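Local structure of mucin-like protocadherin (Homo sapiens, 6OAE) at residues I107-D112 against R165-Y170; D149-V154 against L161-P166; M175-L180 against L199-V204. The protein probably joins adjacent microvilli through calcium-dependent heterophilic complexes of its extracellular part with CDHR2, this chain being its first two cadherin repeats. One frame throughout, in Å; residues are numbered along the deposited sequence.

In the fold
All three contacts lie in the second cadherin repeat, a beta sandwich, and their centres are only 11 to 12 Å apart. Interaction 3 belongs to one sheet and interaction 2 to the other; the sheets meet where Met175 SD packs 3.6 Å from Tyr150 CD1 and Phe151 CB lies 3.9 Å from Phe177 CZ. Interaction 1 ties strand 104-110, a neighbour of 194-204, to the loop that follows the hairpin of interaction 2, and Leu167 CD2 reaches Phe151 CZ at 3.9 Å. The three bound calcium ions sit at the junction with the first repeat, at the other end of this domain, Asp131 holding two of them and Asp183 one of those two.

Interaction 1: I107-D112 against R165-Y170; sequences IRVEED and RPLDFY
The carboxylate of Glu111 stands steeply against the ring of Phe169, their planes 75° apart, and its OE1 meets that residue at the backbone and CB, not at the ring. The Phe169 ring sets an edge over the centre of one face of Tyr170, with CD2 3.7 Å above that plane, and Tyr170 CE1 lies in plane at the Phe169 edge. With CG anti to the backbone N (chi1 -176°) and the chain extended beyond it, Glu111 spans the gap to the loop, where OE1 accepts from Phe169 N at 2.8 Å through its anti lone pair, a fairly straight bond of 162°. A leucine in its place would probably leave that N-H without its carboxylate partner and the Phe169-Tyr170 turn freer to move. Between Glu111 and Leu167 two waters bridge the backbones: one donates to Glu111 O at 2.6 Å and accepts from Leu167 N, the other donates to both Glu111 O and Leu167 O. Leu167 suits its buried place because its branched end reaches inward, CD1 lying 3.9 Å from Val109 CG1, and Tyr150 covers it too. By sequence, Glu111 and Asp168 probably correspond to Glu17 and Asp61, which bind calcium in the first repeat; no calcium is bound here, in a construct that stops after this repeat. Glu111 OE1 and Asp168 OD1 are 4.3 Å apart; the N-H of Phe169 on the first, and those of Glu171 and, weakly, Tyr170 on the second, probably offset part of the repulsion, and what remains would probably raise the proton affinity of one carboxylate or attract a cation.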
# COMPACT_ATOMS: atom_id res chain seq x y z
N ILE A 107 -26.70 -1.69 11.19
CA ILE A 107 -27.53 -1.73 9.96
C ILE A 107 -28.89 -2.32 10.37
O ILE A 107 -28.88 -3.39 11.01
CB ILE A 107 -26.89 -2.56 8.83
CG1 ILE A 107 -25.58 -1.94 8.31
CG2 ILE A 107 -27.90 -2.76 7.69
CD1 ILE A 107 -24.37 -2.10 9.22
N ARG A 108 -29.98 -1.68 9.98
CA ARG A 108 -31.34 -2.22 10.21
C ARG A 108 -31.75 -3.01 8.96
O ARG A 108 -31.53 -2.52 7.82
CB ARG A 108 -32.25 -1.09 10.68
CG ARG A 108 -31.95 -0.76 12.14
CD ARG A 108 -32.41 0.56 12.62
NE ARG A 108 -31.89 1.66 11.86
CZ ARG A 108 -30.63 2.12 11.89
NH1 ARG A 108 -29.70 1.57 12.66
NH2 ARG A 108 -30.32 3.16 11.13
N VAL A 109 -32.31 -4.20 9.15
CA VAL A 109 -32.70 -5.12 8.05
C VAL A 109 -34.13 -5.57 8.30
O VAL A 109 -34.42 -6.08 9.41
CB VAL A 109 -31.76 -6.34 7.98
CG1 VAL A 109 -31.83 -6.99 6.60
CG2 VAL A 109 -30.33 -6.01 8.32
N GLU A 110 -34.99 -5.41 7.31
CA GLU A 110 -36.41 -5.84 7.44
C GLU A 110 -36.45 -7.36 7.59
O GLU A 110 -35.70 -8.06 6.91
CB GLU A 110 -37.24 -5.33 6.28
CG GLU A 110 -37.51 -3.86 6.38
CD GLU A 110 -38.42 -3.37 5.28
OE1 GLU A 110 -39.51 -3.97 5.11
OE2 GLU A 110 -38.04 -2.42 4.58
N GLU A 111 -37.31 -7.84 8.49
CA GLU A 111 -37.48 -9.29 8.74
C GLU A 111 -37.79 -10.05 7.44
O GLU A 111 -37.37 -11.21 7.33
CB GLU A 111 -38.59 -9.50 9.76
CG GLU A 111 -38.79 -10.93 10.16
CD GLU A 111 -40.00 -11.11 11.05
OE1 GLU A 111 -39.82 -11.51 12.18
OE2 GLU A 111 -41.11 -10.81 10.58
N ASP A 112 -38.48 -9.44 6.48
CA ASP A 112 -38.96 -10.15 5.25
C ASP A 112 -37.98 -9.96 4.07
O ASP A 112 -38.39 -10.25 2.92
CB ASP A 112 -40.39 -9.72 4.91
CG ASP A 112 -40.54 -8.25 4.55
OD1 ASP A 112 -39.62 -7.48 4.86
OD2 ASP A 112 -41.57 -7.90 3.98
N ARG A 165 -30.32 -16.98 5.37
CA ARG A 165 -31.50 -17.72 5.91
C ARG A 165 -32.55 -16.71 6.34
O ARG A 165 -32.21 -15.60 6.74
CB ARG A 165 -31.11 -18.61 7.09
CG ARG A 165 -30.40 -19.89 6.67
CD ARG A 165 -29.86 -20.63 7.86
NE ARG A 165 -30.91 -21.17 8.69
CZ ARG A 165 -31.51 -22.35 8.52
NH1 ARG A 165 -32.47 -22.73 9.37
NH2 ARG A 165 -31.17 -23.16 7.52
N PRO A 166 -33.84 -17.08 6.30
CA PRO A 166 -34.89 -16.15 6.70
C PRO A 166 -34.66 -15.60 8.11
O PRO A 166 -34.29 -16.35 8.98
CB PRO A 166 -36.20 -16.96 6.61
CG PRO A 166 -35.87 -18.17 5.77
CD PRO A 166 -34.37 -18.39 5.85
N LEU A 167 -34.83 -14.30 8.28
CA LEU A 167 -34.72 -13.62 9.58
C LEU A 167 -35.99 -13.88 10.38
O LEU A 167 -37.07 -14.18 9.76
CB LEU A 167 -34.50 -12.12 9.37
CG LEU A 167 -33.24 -11.76 8.59
CD1 LEU A 167 -33.20 -10.27 8.27
CD2 LEU A 167 -31.99 -12.17 9.37
N ASP A 168 -35.87 -13.78 11.68
CA ASP A 168 -37.01 -13.95 12.62
C ASP A 168 -36.78 -12.96 13.77
O ASP A 168 -35.94 -13.23 14.61
CB ASP A 168 -37.09 -15.41 13.04
CG ASP A 168 -38.27 -15.74 13.94
OD1 ASP A 168 -38.71 -14.83 14.67
OD2 ASP A 168 -38.71 -16.92 13.90
N PHE A 169 -37.53 -11.87 13.78
CA PHE A 169 -37.43 -10.77 14.75
C PHE A 169 -37.56 -11.29 16.19
O PHE A 169 -36.84 -10.79 17.06
CB PHE A 169 -38.51 -9.73 14.45
CG PHE A 169 -38.66 -8.69 15.51
CD1 PHE A 169 -37.73 -7.66 15.61
CD2 PHE A 169 -39.72 -8.72 16.40
CE1 PHE A 169 -37.87 -6.69 16.58
CE2 PHE A 169 -39.85 -7.75 17.37
CZ PHE A 169 -38.92 -6.73 17.47
N TYR A 170 -38.47 -12.24 16.44
CA TYR A 170 -38.78 -12.74 17.79
C TYR A 170 -37.61 -13.58 18.30
O TYR A 170 -37.18 -13.39 19.48
CB TYR A 170 -40.14 -13.46 17.78
CG TYR A 170 -41.22 -12.49 17.38
CD1 TYR A 170 -41.71 -11.59 18.31
CD2 TYR A 170 -41.67 -12.41 16.08
CE1 TYR A 170 -42.67 -10.65 17.95
CE2 TYR A 170 -42.63 -11.49 15.70
CZ TYR A 170 -43.13 -10.60 16.65
OH TYR A 170 -44.06 -9.69 16.32
O HOH W 1 -35.82 -12.79 5.88
O HOH W 2 -38.79 -14.04 7.35

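Interaction 2: D149-V154 against L161-P166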
# COMPACT_ATOMS: atom_id res chain seq x y z
N ASP A 149 -25.24 -18.16 11.12
CA ASP A 149 -26.33 -18.92 10.45
C ASP A 149 -27.07 -18.00 9.47
O ASP A 149 -27.63 -18.51 8.50
CB ASP A 149 -27.35 -19.50 11.45
CG ASP A 149 -26.78 -20.42 12.53
OD1 ASP A 149 -25.62 -20.84 12.41
OD2 ASP A 149 -27.55 -20.72 13.49
N TYR A 150 -27.07 -16.67 9.68
CA TYR A 150 -27.93 -15.73 8.94
C TYR A 150 -27.18 -14.94 7.87
O TYR A 150 -27.83 -14.59 6.91
CB TYR A 150 -28.58 -14.75 9.90
CG TYR A 150 -29.53 -15.43 10.84
CD1 TYR A 150 -29.09 -15.96 12.04
CD2 TYR A 150 -30.88 -15.58 10.51
CE1 TYR A 150 -29.95 -16.59 12.92
CE2 TYR A 150 -31.76 -16.21 11.39
CZ TYR A 150 -31.29 -16.72 12.59
OH TYR A 150 -32.13 -17.35 13.47
N PHE A 151 -25.91 -14.59 8.09
CA PHE A 151 -25.14 -13.68 7.20
C PHE A 151 -23.75 -14.23 6.95
O PHE A 151 -23.15 -14.86 7.83
CB PHE A 151 -25.02 -12.29 7.82
CG PHE A 151 -26.33 -11.59 8.07
CD1 PHE A 151 -27.00 -10.92 7.06
CD2 PHE A 151 -26.89 -11.56 9.35
CE1 PHE A 151 -28.18 -10.25 7.31
CE2 PHE A 151 -28.08 -10.90 9.60
CZ PHE A 151 -28.72 -10.25 8.58
N SER A 152 -23.25 -13.98 5.73
CA SER A 152 -21.86 -14.33 5.32
C SER A 152 -21.37 -13.29 4.32
O SER A 152 -22.21 -12.59 3.72
CB SER A 152 -21.83 -15.73 4.77
OG SER A 152 -22.60 -15.81 3.59
N LEU A 153 -20.05 -13.20 4.15
CA LEU A 153 -19.44 -12.35 3.12
C LEU A 153 -19.54 -13.09 1.80
O LEU A 153 -19.44 -14.35 1.80
CB LEU A 153 -17.99 -12.08 3.47
CG LEU A 153 -17.75 -11.32 4.77
CD1 LEU A 153 -16.27 -11.12 4.96
CD2 LEU A 153 -18.48 -9.98 4.75
N VAL A 154 -19.74 -12.36 0.71
CA VAL A 154 -19.79 -13.00 -0.63
C VAL A 154 -18.46 -13.72 -0.88
O VAL A 154 -18.49 -14.88 -1.37
CB VAL A 154 -20.14 -11.98 -1.74
CG1 VAL A 154 -19.91 -12.57 -3.12
CG2 VAL A 154 -21.57 -11.51 -1.58
N LEU A 161 -22.18 -8.16 2.46
CA LEU A 161 -22.84 -9.04 3.44
C LEU A 161 -24.14 -9.53 2.81
O LEU A 161 -24.97 -8.70 2.40
CB LEU A 161 -23.08 -8.30 4.76
CG LEU A 161 -23.40 -9.22 5.94
CD1 LEU A 161 -22.21 -10.08 6.30
CD2 LEU A 161 -23.87 -8.43 7.15
N ARG A 162 -24.28 -10.85 2.73
CA ARG A 162 -25.43 -11.54 2.12
C ARG A 162 -26.30 -12.15 3.22
O ARG A 162 -25.74 -12.71 4.18
CB ARG A 162 -24.89 -12.57 1.14
CG ARG A 162 -25.94 -13.51 0.56
CD ARG A 162 -25.34 -14.56 -0.36
NE ARG A 162 -24.38 -15.33 0.41
CZ ARG A 162 -23.22 -15.78 -0.03
NH1 ARG A 162 -22.83 -15.57 -1.27
NH2 ARG A 162 -22.42 -16.43 0.80
N LEU A 163 -27.62 -12.05 3.09
CA LEU A 163 -28.57 -12.81 3.95
C LEU A 163 -28.67 -14.26 3.41
O LEU A 163 -28.97 -14.45 2.21
CB LEU A 163 -29.94 -12.13 3.96
CG LEU A 163 -31.00 -12.82 4.80
CD1 LEU A 163 -30.68 -12.74 6.28
CD2 LEU A 163 -32.37 -12.21 4.53
N ASP A 164 -28.43 -15.23 4.27
CA ASP A 164 -28.39 -16.67 3.89
C ASP A 164 -29.59 -17.46 4.37
O ASP A 164 -29.81 -18.54 3.82
CB ASP A 164 -27.15 -17.31 4.48
CG ASP A 164 -25.90 -16.67 3.92
OD1 ASP A 164 -25.89 -16.40 2.68
OD2 ASP A 164 -24.97 -16.44 4.72
N ARG A 165 -30.32 -16.98 5.37
CA ARG A 165 -31.50 -17.72 5.91
C ARG A 165 -32.55 -16.71 6.34
O ARG A 165 -32.21 -15.60 6.74
CB ARG A 165 -31.11 -18.61 7.09
CG ARG A 165 -30.40 -19.89 6.67
CD ARG A 165 -29.86 -20.63 7.86
NE ARG A 165 -30.91 -21.17 8.69
CZ ARG A 165 -31.51 -22.35 8.52
NH1 ARG A 165 -32.47 -22.73 9.37
NH2 ARG A 165 -31.17 -23.16 7.52
N PRO A 166 -33.84 -17.08 6.30
CA PRO A 166 -34.89 -16.15 6.70
C PRO A 166 -34.66 -15.60 8.11
O PRO A 166 -34.29 -16.35 8.98
CB PRO A 166 -36.20 -16.96 6.61
CG PRO A 166 -35.87 -18.17 5.77
CD PRO A 166 -34.37 -18.39 5.85
O HOH W 3 -20.17 -16.88 -0.89
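Ser152 and Arg162 face each other as a hydrogen-bonded pair of an antiparallel beta hairpin, strands 151-155 and 158-163, in the smaller sheet of the cadherin sandwich. Ser152 N gives to Arg162 O at 3.2 Å, and Arg162 N returns a nearly straight bond to Ser152 O at 2.9 Å. Next along, Asp164 N gives to Tyr150 O at 2.8 Å, approaching from above the carbonyl plane.

On the face bearing Ser152, a polar network satisfies the side chains. Ser152 OG, placed between its backbone N and carbonyl carbon (chi1 64°), donates to Asp164 OD2 at 2.7 Å and accepts from Arg162 NH2 at 2.9 Å. Arg162, bent at chi3, brings NE to Asp164 OD1 at 2.9 Å in a salt bridge, so both carboxylate oxygens are engaged through their syn lone pairs. NH2 also gives to a water that donates to Val154 O. A small hydroxyl suits this spot, able to give and take at once.

The other face is apolar: Phe151, Leu153, Leu161 and Leu163 turn to the core, with Phe151 CE1 3.7 Å from Leu163 CD1. Where the chain leaves the hairpin, Pro166 O lies at the edge of the Tyr150 ring, near its plane and 3.5 Å from Tyr150 CE2.

Interaction 3: M175-L180 against L199-V204; sequences MTFWLL and LVLNVV
Four backbone hydrogen bonds join Met175 to Leu201 and Phe177 to Leu199, each pair exchanging both N-H groups; the shortest, Leu201 N to Met175 O, is 2.8 Å and runs nearly straight at 171°. Between these pairs Thr176 and Val200 lie side by side, pointing the same way, with Thr176 OG1 3.8 Å from Val200 CG2; two beta-branched residues suit an extended strand. On the opposite face, Leu201 CD2 comes to the edge of the Phe177 ring, near its plane and 4.2 Å from Phe177 CD2. Met175, unbranched and flexible, is bent at chi2 (139°, off a staggered position) and chi3, which carries CE along to Val203 CG2 at 3.5 Å, tighter than usual for two methyl carbons.

The two strands, 174-182 and 194-204, form the hairpin of the last two strands in the Greek-key cadherin fold, at the middle of a four-stranded sheet. Farther along, Leu179 CD2 meets Leu199 CD1 at 4.2 Å, adding to the apolar face.

Neighbours on both flanks set the hairpin in place. Strand 137-142 runs beside 174-182, its Leu140 packing on Phe177 and Leu199, while strand 104-110 runs beside 194-204 and places Val109 against Leu201. On the Thr176 face, Thr176 OG1 is hydrogen-bonded to Asn174 OD1.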
# COMPACT_ATOMS: atom_id res chain seq x y z
N MET A 175 -27.93 -9.39 15.80
CA MET A 175 -26.79 -10.25 15.40
C MET A 175 -25.56 -9.35 15.33
O MET A 175 -25.61 -8.35 14.59
CB MET A 175 -27.01 -10.94 14.05
CG MET A 175 -27.86 -12.20 14.16
SD MET A 175 -29.08 -12.43 12.86
CE MET A 175 -30.01 -10.91 13.02
N THR A 176 -24.51 -9.66 16.08
CA THR A 176 -23.26 -8.86 16.07
C THR A 176 -22.11 -9.71 15.55
O THR A 176 -22.02 -10.91 15.91
CB THR A 176 -23.00 -8.21 17.43
OG1 THR A 176 -24.14 -7.41 17.71
CG2 THR A 176 -21.76 -7.34 17.43
N PHE A 177 -21.26 -9.08 14.75
CA PHE A 177 -20.08 -9.69 14.10
C PHE A 177 -18.85 -8.84 14.33
O PHE A 177 -18.97 -7.62 14.42
CB PHE A 177 -20.27 -9.78 12.60
CG PHE A 177 -21.39 -10.69 12.16
CD1 PHE A 177 -21.19 -12.05 12.09
CD2 PHE A 177 -22.62 -10.17 11.80
CE1 PHE A 177 -22.22 -12.89 11.67
CE2 PHE A 177 -23.65 -11.01 11.40
CZ PHE A 177 -23.44 -12.38 11.34
N TRP A 178 -17.71 -9.52 14.44
CA TRP A 178 -16.37 -8.93 14.23
C TRP A 178 -16.09 -9.04 12.73
O TRP A 178 -16.24 -10.16 12.17
CB TRP A 178 -15.29 -9.64 15.02
CG TRP A 178 -15.23 -9.27 16.47
CD1 TRP A 178 -14.89 -8.05 16.99
CD2 TRP A 178 -15.47 -10.14 17.58
NE1 TRP A 178 -14.93 -8.10 18.36
CE2 TRP A 178 -15.28 -9.37 18.75
CE3 TRP A 178 -15.85 -11.49 17.71
CZ2 TRP A 178 -15.45 -9.91 20.04
CZ3 TRP A 178 -16.02 -12.02 18.98
CH2 TRP A 178 -15.82 -11.24 20.12
N LEU A 179 -15.73 -7.93 12.12
CA LEU A 179 -15.23 -7.89 10.73
C LEU A 179 -13.73 -7.65 10.82
O LEU A 179 -13.34 -6.61 11.37
CB LEU A 179 -15.94 -6.77 9.97
CG LEU A 179 -15.57 -6.66 8.49
CD1 LEU A 179 -15.91 -7.92 7.72
CD2 LEU A 179 -16.25 -5.47 7.89
N LEU A 180 -12.93 -8.59 10.31
CA LEU A 180 -11.46 -8.49 10.28
C LEU A 180 -11.02 -8.23 8.86
O LEU A 180 -11.64 -8.78 7.94
CB LEU A 180 -10.81 -9.78 10.76
CG LEU A 180 -11.35 -10.36 12.07
CD1 LEU A 180 -10.59 -11.63 12.42
CD2 LEU A 180 -11.25 -9.35 13.19
N LEU A 199 -19.91 -5.07 13.46
CA LEU A 199 -21.13 -4.89 12.66
C LEU A 199 -22.29 -5.36 13.52
O LEU A 199 -22.23 -6.47 14.03
CB LEU A 199 -21.11 -5.74 11.38
CG LEU A 199 -20.06 -5.38 10.35
CD1 LEU A 199 -20.15 -6.36 9.19
CD2 LEU A 199 -20.26 -3.95 9.87
N VAL A 200 -23.30 -4.52 13.64
CA VAL A 200 -24.54 -4.84 14.40
C VAL A 200 -25.67 -4.88 13.37
O VAL A 200 -25.94 -3.83 12.74
CB VAL A 200 -24.77 -3.82 15.51
CG1 VAL A 200 -26.08 -4.07 16.21
CG2 VAL A 200 -23.62 -3.81 16.51
N LEU A 201 -26.30 -6.04 13.21
CA LEU A 201 -27.48 -6.24 12.33
C LEU A 201 -28.70 -6.27 13.25
O LEU A 201 -28.78 -7.21 14.11
CB LEU A 201 -27.31 -7.55 11.56
CG LEU A 201 -26.37 -7.52 10.35
CD1 LEU A 201 -26.98 -6.75 9.21
CD2 LEU A 201 -25.01 -6.94 10.68
N ASN A 202 -29.59 -5.29 13.08
CA ASN A 202 -30.83 -5.14 13.89
C ASN A 202 -32.03 -5.45 12.99
O ASN A 202 -32.24 -4.70 12.01
CB ASN A 202 -30.92 -3.75 14.52
CG ASN A 202 -32.05 -3.66 15.50
OD1 ASN A 202 -32.30 -4.60 16.26
ND2 ASN A 202 -32.74 -2.52 15.51
N VAL A 203 -32.76 -6.51 13.31
CA VAL A 203 -33.93 -6.97 12.52
C VAL A 203 -35.08 -6.05 12.90
O VAL A 203 -35.31 -5.89 14.09
CB VAL A 203 -34.26 -8.45 12.76
CG1 VAL A 203 -35.47 -8.90 11.96
CG2 VAL A 203 -33.08 -9.34 12.47
N VAL A 204 -35.76 -5.47 11.92
CA VAL A 204 -36.96 -4.63 12.19
C VAL A 204 -38.15 -5.51 11.85
O VAL A 204 -38.13 -6.27 10.89
CB VAL A 204 -36.92 -3.27 11.46
CG1 VAL A 204 -35.69 -2.48 11.88
CG2 VAL A 204 -36.98 -3.39 9.97